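PDB 6JIG: GMP reductase from Trypanosoma brucei brucei, which probably catalyses the irreversible NADPH-dependent deamination of GMP to IMP, helping to balance the adenine and guanine nucleotide pools, and binds guanine nucleotides at its CBS domains. Local coordinates for residues T35-S40 / K461-M466; M66-G71 / G227-G232; A299-G304 / R344-I349. The protein carries 1 engineered substitution. All coordinates share one frame; numbering follows the deposited sequence.

From the N terminus, the chain enters the strand 37-40, passes through helix 60-68 and much later reaches helix 463-469, where contact 1 closes the longest of the three loops. Contacts 2 and 3 both lie within that loop, one after the other and without crossing. Contact 2 brings the end of helix 60-68 against 227-232, so that its loop holds both CBS repeats; contact 3 joins helix 294-302 to the approach to strand 348-351. Contacts 1 and 3 touch, Pro347 packing against the backbone of 38-40, whereas contact 2 stays separate. Together they tie the terminal parts, the CBS insertion point and the later half of the TIM barrel.

Contact 1. Residues T35-S40 / K461-M466; sequences TTTRLS and KSIEEM
Ile463 lays its side chain against the backbone of Thr35 and Thr36, while its CG2 branch reaches the side chain of Thr37. Ile463 CG1 sits beside two carbonyl oxygens, 3.3 Å from Thr36 O and 3.5 Å from Thr35 O, and CD1 continues toward Thr35. With CG2 anti to the backbone N, that branch of Ile463 points to Thr37 OG1, 3.8 Å from CG2; the two side chains run at a slant to each other. Thr37 OG1 is itself anti to the backbone N (chi1 -166°) and hydrogen-bonds to Asp369 O; its contact with the methyl is van der Waals packing. The CB bond of Thr35 points away from Ile463, and Thr35 OG1 hydrogen-bonds to Ser46 O. A water lies 2.7 Å from Thr36 O and accepts from Ile463 N at 2.9 Å. Ile463 opens helix 463-469, whose N-cap is Ser462: Ser462 OG receives Glu465 N at 3.0 Å. The contact thus joins this late helix to the two-stranded antiparallel sheet 37-40/43-45. No direct hydrogen bond links the segments, which implies that cohesion between them comes mainly from one aliphatic side chain and a water that engages an amide in the first turn of the helix.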
loop_
_atom_site.group_PDB
_atom_site.type_symbol
_atom_site.label_atom_id
_atom_site.label_comp_id
_atom_site.label_asym_id
_atom_site.label_seq_id
_atom_site.Cartn_x
_atom_site.Cartn_y
_atom_site.Cartn_z
ATOM N N THR A 35 -30.598 -2.696 33.944
ATOM C CA THR A 35 -30.634 -3.283 32.605
ATOM C C THR A 35 -31.424 -4.578 32.530
ATOM O O THR A 35 -31.329 -5.277 31.518
ATOM C CB THR A 35 -29.221 -3.538 32.070
ATOM O OG1 THR A 35 -28.524 -4.435 32.946
ATOM C CG2 THR A 35 -28.444 -2.227 31.914
ATOM N N THR A 36 -32.209 -4.923 33.556
ATOM C CA THR A 36 -32.930 -6.192 33.514
ATOM C C THR A 36 -33.999 -6.186 32.417
ATOM O O THR A 36 -34.617 -5.160 32.124
ATOM C CB THR A 36 -33.558 -6.509 34.879
ATOM O OG1 THR A 36 -34.596 -5.568 35.152
ATOM C CG2 THR A 36 -32.519 -6.420 35.971
ATOM N N THR A 37 -34.201 -7.340 31.791
ATOM C CA THR A 37 -35.014 -7.402 30.583
ATOM C C THR A 37 -35.603 -8.801 30.469
ATOM O O THR A 37 -35.373 -9.661 31.324
ATOM C CB THR A 37 -34.182 -7.034 29.343
ATOM O OG1 THR A 37 -35.060 -6.794 28.237
ATOM C CG2 THR A 37 -33.235 -8.173 28.973
ATOM N N ARG A 38 -36.370 -9.025 29.404
ATOM C CA ARG A 38 -36.955 -10.326 29.110
ATOM C C ARG A 38 -36.343 -10.890 27.837
ATOM O O ARG A 38 -36.268 -10.201 26.809
ATOM C CB ARG A 38 -38.472 -10.230 28.962
ATOM C CG ARG A 38 -39.158 -9.605 30.171
ATOM C CD ARG A 38 -40.636 -9.947 30.223
ATOM N NE ARG A 38 -40.840 -11.253 30.838
ATOM C CZ ARG A 38 -41.135 -11.450 32.122
ATOM N NH1 ARG A 38 -41.280 -10.421 32.953
ATOM N NH2 ARG A 38 -41.287 -12.689 32.573
ATOM N N LEU A 39 -35.881 -12.131 27.927
ATOM C CA LEU A 39 -35.495 -12.876 26.742
ATOM C C LEU A 39 -36.722 -13.362 25.987
ATOM O O LEU A 39 -36.773 -13.303 24.750
ATOM C CB LEU A 39 -34.620 -14.051 27.158
ATOM C CG LEU A 39 -34.276 -15.015 26.034
ATOM C CD1 LEU A 39 -33.296 -14.346 25.068
ATOM C CD2 LEU A 39 -33.698 -16.299 26.606
ATOM N N SER A 40 -37.715 -13.850 26.726
ATOM C CA SER A 40 -38.960 -14.362 26.183
ATOM C C SER A 40 -40.032 -14.143 27.245
ATOM O O SER A 40 -39.755 -13.606 28.322
ATOM C CB SER A 40 -38.843 -15.846 25.804
ATOM O OG SER A 40 -38.217 -16.589 26.836
ATOM N N LYS A 461 -33.894 5.023 33.198
ATOM C CA LYS A 461 -33.340 4.220 34.278
ATOM C C LYS A 461 -33.676 2.733 34.150
ATOM O O LYS A 461 -33.281 1.941 35.017
ATOM C CB LYS A 461 -33.824 4.752 35.637
ATOM N N SER A 462 -34.391 2.335 33.100
ATOM C CA SER A 462 -34.774 0.946 32.896
ATOM C C SER A 462 -34.817 0.669 31.400
ATOM O O SER A 462 -34.816 1.593 30.579
ATOM C CB SER A 462 -36.144 0.638 33.514
ATOM O OG SER A 462 -37.170 1.290 32.773
ATOM N N ILE A 463 -34.864 -0.620 31.051
ATOM C CA ILE A 463 -34.980 -1.006 29.641
ATOM C C ILE A 463 -36.300 -0.507 29.058
ATOM O O ILE A 463 -36.340 0.022 27.940
ATOM C CB ILE A 463 -34.837 -2.537 29.494
ATOM C CG1 ILE A 463 -33.452 -2.996 29.942
ATOM C CG2 ILE A 463 -35.129 -2.998 28.041
ATOM C CD1 ILE A 463 -32.311 -2.415 29.134
ATOM N N GLU A 464 -37.409 -0.678 29.799
ATOM C CA GLU A 464 -38.703 -0.204 29.296
ATOM C C GLU A 464 -38.708 1.307 29.102
ATOM O O GLU A 464 -39.334 1.818 28.163
ATOM C CB GLU A 464 -39.845 -0.606 30.238
ATOM N N GLU A 465 -38.056 2.044 30.002
ATOM C CA GLU A 465 -37.940 3.490 29.814
ATOM C C GLU A 465 -37.078 3.818 28.598
ATOM O O GLU A 465 -37.354 4.782 27.873
ATOM C CB GLU A 465 -37.347 4.143 31.061
ATOM C CG GLU A 465 -38.331 4.315 32.208
ATOM C CD GLU A 465 -37.697 4.974 33.431
ATOM O OE1 GLU A 465 -36.680 5.696 33.274
ATOM O OE2 GLU A 465 -38.226 4.779 34.551
ATOM N N MET A 466 -36.012 3.047 28.378
ATOM C CA MET A 466 -35.180 3.257 27.194
ATOM C C MET A 466 -35.997 3.072 25.923
ATOM O O MET A 466 -35.888 3.862 24.975
ATOM C CB MET A 466 -33.989 2.292 27.227
ATOM C CG MET A 466 -32.998 2.472 26.079
ATOM S SD MET A 466 -32.245 4.101 26.115
ATOM C CE MET A 466 -30.987 3.923 24.839
HETATM O O HOH W 1 -34.739 -2.677 33.070
#

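Contact 2. Residues M66-G71 / G227-G232; sequences MAREGG and GRLLVG
Ala67 and Leu229 mark the closest backbone approach, CA to CA 5.8 Å, where the last turn of helix 60-68 meets a segment without regular structure that leads into strand 232-235. Both residues direct their side chains across the gap. Ala67 CB lies 3.7 Å from Leu229 CD2 and also 3.5 Å from Leu230 O, so it is set between a leucine branch and a backbone carbonyl. The two methyls of Leu229 divide the work: CD2 covers Ala67, while Leu229 CD1 reaches 4.0 Å from Arg68 NE. Both also approach the aliphatic CG of Arg68, whose chain runs extended from CG to NE and crosses the leucine at an angle. Behind these residues the helix ends in a Schellman motif, with Gly70 at positive phi and Gly71 N bonded to Met66 O at 2.9 Å. The glycines carry the chain from the helix into barrel strand 72-75, while the segment 227-232 returns it from the CBS domains to the adjacent parallel strand of the TIM barrel. Arg68 NE hydrogen-bonds to Gln95 OE1. Its side chain comes within about 4 Å of those of Lys214 and Arg123, two GTP-binding residues, and about 6 Å from a bound GMP, which places the exposed end of this contact beside the regulatory nucleotide site.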
loop_
_atom_site.group_PDB
_atom_site.type_symbol
_atom_site.label_atom_id
_atom_site.label_comp_id
_atom_site.label_asym_id
_atom_site.label_seq_id
_atom_site.Cartn_x
_atom_site.Cartn_y
_atom_site.Cartn_z
ATOM N N MET A 66 -21.637 -16.372 29.738
ATOM C CA MET A 66 -22.711 -15.404 29.515
ATOM C C MET A 66 -23.721 -15.432 30.658
ATOM O O MET A 66 -24.167 -14.381 31.130
ATOM C CB MET A 66 -23.415 -15.691 28.188
ATOM C CG MET A 66 -22.575 -15.415 26.948
ATOM S SD MET A 66 -22.040 -13.676 26.884
ATOM C CE MET A 66 -23.559 -12.800 27.274
ATOM N N ALA A 67 -24.125 -16.627 31.083
ATOM C CA ALA A 67 -25.045 -16.726 32.214
ATOM C C ALA A 67 -24.435 -16.132 33.479
ATOM O O ALA A 67 -25.135 -15.490 34.278
ATOM C CB ALA A 67 -25.437 -18.191 32.431
ATOM N N ARG A 68 -23.131 -16.338 33.690
ATOM C CA ARG A 68 -22.488 -15.777 34.874
ATOM C C ARG A 68 -22.499 -14.258 34.857
ATOM O O ARG A 68 -22.562 -13.634 35.919
ATOM C CB ARG A 68 -21.055 -16.293 35.006
ATOM C CG ARG A 68 -21.018 -17.734 35.469
ATOM C CD ARG A 68 -19.620 -18.229 35.786
ATOM N NE ARG A 68 -19.708 -19.578 36.343
ATOM C CZ ARG A 68 -18.748 -20.498 36.282
ATOM N NH1 ARG A 68 -17.594 -20.233 35.685
ATOM N NH2 ARG A 68 -18.948 -21.689 36.831
ATOM N N GLU A 69 -22.436 -13.644 33.671
ATOM C CA GLU A 69 -22.548 -12.199 33.572
ATOM C C GLU A 69 -23.987 -11.703 33.625
ATOM O O GLU A 69 -24.205 -10.489 33.617
ATOM C CB GLU A 69 -21.890 -11.690 32.275
ATOM C CG GLU A 69 -20.419 -12.073 32.124
ATOM C CD GLU A 69 -19.530 -11.413 33.162
ATOM O OE1 GLU A 69 -19.881 -10.314 33.652
ATOM O OE2 GLU A 69 -18.475 -11.991 33.491
ATOM N N GLY A 70 -24.974 -12.584 33.667
ATOM C CA GLY A 70 -26.348 -12.139 33.737
ATOM C C GLY A 70 -27.085 -12.147 32.418
ATOM O O GLY A 70 -28.257 -11.745 32.385
ATOM N N GLY A 71 -26.447 -12.603 31.348
ATOM C CA GLY A 71 -27.075 -12.824 30.049
ATOM C C GLY A 71 -27.339 -14.299 29.818
ATOM O O GLY A 71 -27.633 -15.050 30.756
ATOM N N GLY A 227 -30.714 -23.232 40.876
ATOM C CA GLY A 227 -29.474 -22.509 41.055
ATOM C C GLY A 227 -28.407 -22.838 40.034
ATOM O O GLY A 227 -27.245 -22.483 40.244
ATOM N N ARG A 228 -28.762 -23.511 38.941
ATOM C CA ARG A 228 -27.823 -23.762 37.857
ATOM C C ARG A 228 -27.937 -22.660 36.800
ATOM O O ARG A 228 -28.950 -21.970 36.701
ATOM C CB ARG A 228 -28.081 -25.121 37.213
ATOM C CG ARG A 228 -28.388 -26.259 38.218
ATOM C CD ARG A 228 -28.812 -27.504 37.484
ATOM N NE ARG A 228 -30.054 -27.327 36.730
ATOM C CZ ARG A 228 -30.601 -28.266 35.960
ATOM N NH1 ARG A 228 -30.023 -29.460 35.844
ATOM N NH2 ARG A 228 -31.730 -28.027 35.309
ATOM N N LEU A 229 -26.896 -22.536 35.979
ATOM C CA LEU A 229 -26.870 -21.479 34.966
ATOM C C LEU A 229 -27.933 -21.699 33.890
ATOM O O LEU A 229 -28.141 -22.818 33.416
ATOM C CB LEU A 229 -25.484 -21.406 34.324
ATOM C CG LEU A 229 -24.380 -20.987 35.311
ATOM C CD1 LEU A 229 -22.993 -21.172 34.690
ATOM C CD2 LEU A 229 -24.583 -19.548 35.746
ATOM N N LEU A 230 -28.604 -20.610 33.504
ATOM C CA LEU A 230 -29.559 -20.638 32.403
ATOM C C LEU A 230 -28.842 -20.841 31.074
ATOM O O LEU A 230 -27.729 -20.353 30.872
ATOM C CB LEU A 230 -30.338 -19.324 32.324
ATOM C CG LEU A 230 -31.526 -18.953 33.205
ATOM C CD1 LEU A 230 -32.160 -17.685 32.592
ATOM C CD2 LEU A 230 -32.535 -20.067 33.297
ATOM N N VAL A 231 -29.497 -21.547 30.160
ATOM C CA VAL A 231 -28.927 -21.772 28.829
ATOM C C VAL A 231 -30.039 -22.184 27.869
ATOM O O VAL A 231 -30.952 -22.936 28.230
ATOM C CB VAL A 231 -27.783 -22.815 28.888
ATOM C CG1 VAL A 231 -28.293 -24.186 29.406
ATOM C CG2 VAL A 231 -27.109 -22.955 27.527
ATOM N N GLY A 232 -29.960 -21.681 26.633
ATOM C CA GLY A 232 -30.870 -22.064 25.578
ATOM C C GLY A 232 -30.177 -22.923 24.528
ATOM O O GLY A 232 -28.963 -23.122 24.544
#

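Contact 3. Residues A299-G304 / R344-I349; sequences ALIDAG and RGVPCI
Arg344 holds a single oxygen of Asp302 with both terminal nitrogens. Arg344 NH1 donates to Asp302 OD1 at 2.9 Å and Arg344 NH2 to the same Asp302 OD1 at 3.0 Å, in an end-on salt bridge with N-H...O angles of 150° and 144°, bent as expected when two donors converge on one atom. The oxygen lies in the guanidinium plane, at its edge, and the carboxylate is turned 36° from that plane. One face of the guanidinium is covered by Ile301: Ile301 CG2 sits over its centre, 3.6 Å from Arg344 CZ. Bends at chi2 and chi3 bring the guanidinium back over this methyl; Arg344 CB also lies 3.9 Å from Ile301 CG2. Deeper in, Ile301 CG1 packs on Val346 CG2 at 3.9 Å, the two side chains lying alongside and pointing opposite ways. Glu298 is a second anionic partner for Arg344 NH1; its proximity to Asp302 OD2 would probably be costly without the shared arginine. Gly304 and Gly345 each end a helix in a Schellman motif and turn the chain toward strands 307-310 and 348-351. Ile301 and Val346 both touch Leu308 on the first of these neighbouring parallel strands, and Ile301 also meets Ala341, so the contact joins helices 294-302 and 330-344 side by side on the outside of the TIM barrel.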
loop_
_atom_site.group_PDB
_atom_site.type_symbol
_atom_site.label_atom_id
_atom_site.label_comp_id
_atom_site.label_asym_id
_atom_site.label_seq_id
_atom_site.Cartn_x
_atom_site.Cartn_y
_atom_site.Cartn_z
ATOM N N ALA A 299 -47.371 -13.359 12.457
ATOM C CA ALA A 299 -47.574 -14.773 12.149
ATOM C C ALA A 299 -46.904 -15.670 13.183
ATOM O O ALA A 299 -47.474 -16.689 13.607
ATOM C CB ALA A 299 -47.046 -15.082 10.742
ATOM N N LEU A 300 -45.684 -15.329 13.584
ATOM C CA LEU A 300 -44.994 -16.171 14.548
ATOM C C LEU A 300 -45.630 -16.052 15.930
ATOM O O LEU A 300 -45.745 -17.051 16.649
ATOM C CB LEU A 300 -43.501 -15.833 14.591
ATOM C CG LEU A 300 -42.637 -16.318 13.409
ATOM C CD1 LEU A 300 -41.170 -16.172 13.763
ATOM C CD2 LEU A 300 -42.930 -17.758 13.067
ATOM N N ILE A 301 -46.074 -14.849 16.306
ATOM C CA ILE A 301 -46.788 -14.699 17.573
ATOM C C ILE A 301 -48.084 -15.507 17.556
ATOM O O ILE A 301 -48.416 -16.201 18.526
ATOM C CB ILE A 301 -47.054 -13.216 17.878
ATOM C CG1 ILE A 301 -45.735 -12.468 18.120
ATOM C CG2 ILE A 301 -47.976 -13.086 19.094
ATOM C CD1 ILE A 301 -45.897 -10.969 18.128
ATOM N N ASP A 302 -48.842 -15.423 16.458
ATOM C CA ASP A 302 -50.077 -16.197 16.342
ATOM C C ASP A 302 -49.806 -17.697 16.376
ATOM O O ASP A 302 -50.669 -18.475 16.804
ATOM C CB ASP A 302 -50.814 -15.829 15.047
ATOM C CG ASP A 302 -51.464 -14.452 15.103
ATOM O OD1 ASP A 302 -51.573 -13.863 16.195
ATOM O OD2 ASP A 302 -51.863 -13.954 14.031
ATOM N N ALA A 303 -48.626 -18.129 15.923
ATOM C CA ALA A 303 -48.277 -19.540 16.017
ATOM C C ALA A 303 -47.896 -19.958 17.431
ATOM O O ALA A 303 -47.728 -21.158 17.672
ATOM C CB ALA A 303 -47.135 -19.880 15.053
ATOM N N GLY A 304 -47.769 -19.009 18.358
ATOM C CA GLY A 304 -47.468 -19.297 19.745
ATOM C C GLY A 304 -46.076 -18.936 20.239
ATOM O O GLY A 304 -45.737 -19.295 21.374
ATOM N N ARG A 344 -48.493 -7.408 21.852
ATOM C CA ARG A 344 -48.833 -8.774 22.214
ATOM C C ARG A 344 -48.024 -9.303 23.397
ATOM O O ARG A 344 -48.238 -10.452 23.805
ATOM C CB ARG A 344 -48.651 -9.698 21.000
ATOM C CG ARG A 344 -49.443 -9.273 19.758
ATOM C CD ARG A 344 -50.930 -9.610 19.910
ATOM N NE ARG A 344 -51.179 -11.048 20.008
ATOM C CZ ARG A 344 -51.331 -11.856 18.964
ATOM N NH1 ARG A 344 -51.248 -11.374 17.728
ATOM N NH2 ARG A 344 -51.555 -13.151 19.151
ATOM N N GLY A 345 -47.097 -8.512 23.935
ATOM C CA GLY A 345 -46.274 -8.930 25.063
ATOM C C GLY A 345 -45.186 -9.939 24.747
ATOM O O GLY A 345 -44.838 -10.755 25.607
ATOM N N VAL A 346 -44.621 -9.902 23.543
ATOM C CA VAL A 346 -43.659 -10.910 23.113
ATOM C C VAL A 346 -42.300 -10.227 22.956
ATOM O O VAL A 346 -42.152 -9.357 22.087
ATOM C CB VAL A 346 -44.094 -11.583 21.805
ATOM C CG1 VAL A 346 -42.984 -12.490 21.272
ATOM C CG2 VAL A 346 -45.385 -12.391 22.021
ATOM N N PRO A 347 -41.291 -10.586 23.752
ATOM C CA PRO A 347 -39.985 -9.920 23.642
ATOM C C PRO A 347 -39.282 -10.249 22.336
ATOM O O PRO A 347 -39.476 -11.318 21.752
ATOM C CB PRO A 347 -39.197 -10.468 24.840
ATOM C CG PRO A 347 -40.265 -10.980 25.806
ATOM C CD PRO A 347 -41.366 -11.491 24.910
ATOM N N CYS A 348 -38.423 -9.320 21.899
ATOM C CA CYS A 348 -37.711 -9.455 20.630
ATOM C C CYS A 348 -36.208 -9.366 20.837
ATOM O O CYS A 348 -35.726 -8.511 21.586
ATOM C CB CYS A 348 -38.159 -8.383 19.631
ATOM S SG CYS A 348 -39.868 -8.504 19.077
ATOM N N ILE A 349 -35.482 -10.258 20.167
ATOM C CA ILE A 349 -34.020 -10.276 20.141
ATOM C C ILE A 349 -33.567 -9.599 18.847
ATOM O O ILE A 349 -33.880 -10.089 17.762
ATOM C CB ILE A 349 -33.479 -11.719 20.187
ATOM C CG1 ILE A 349 -34.062 -12.497 21.378
ATOM C CG2 ILE A 349 -31.920 -11.720 20.218
ATOM C CD1 ILE A 349 -33.953 -14.005 21.213
#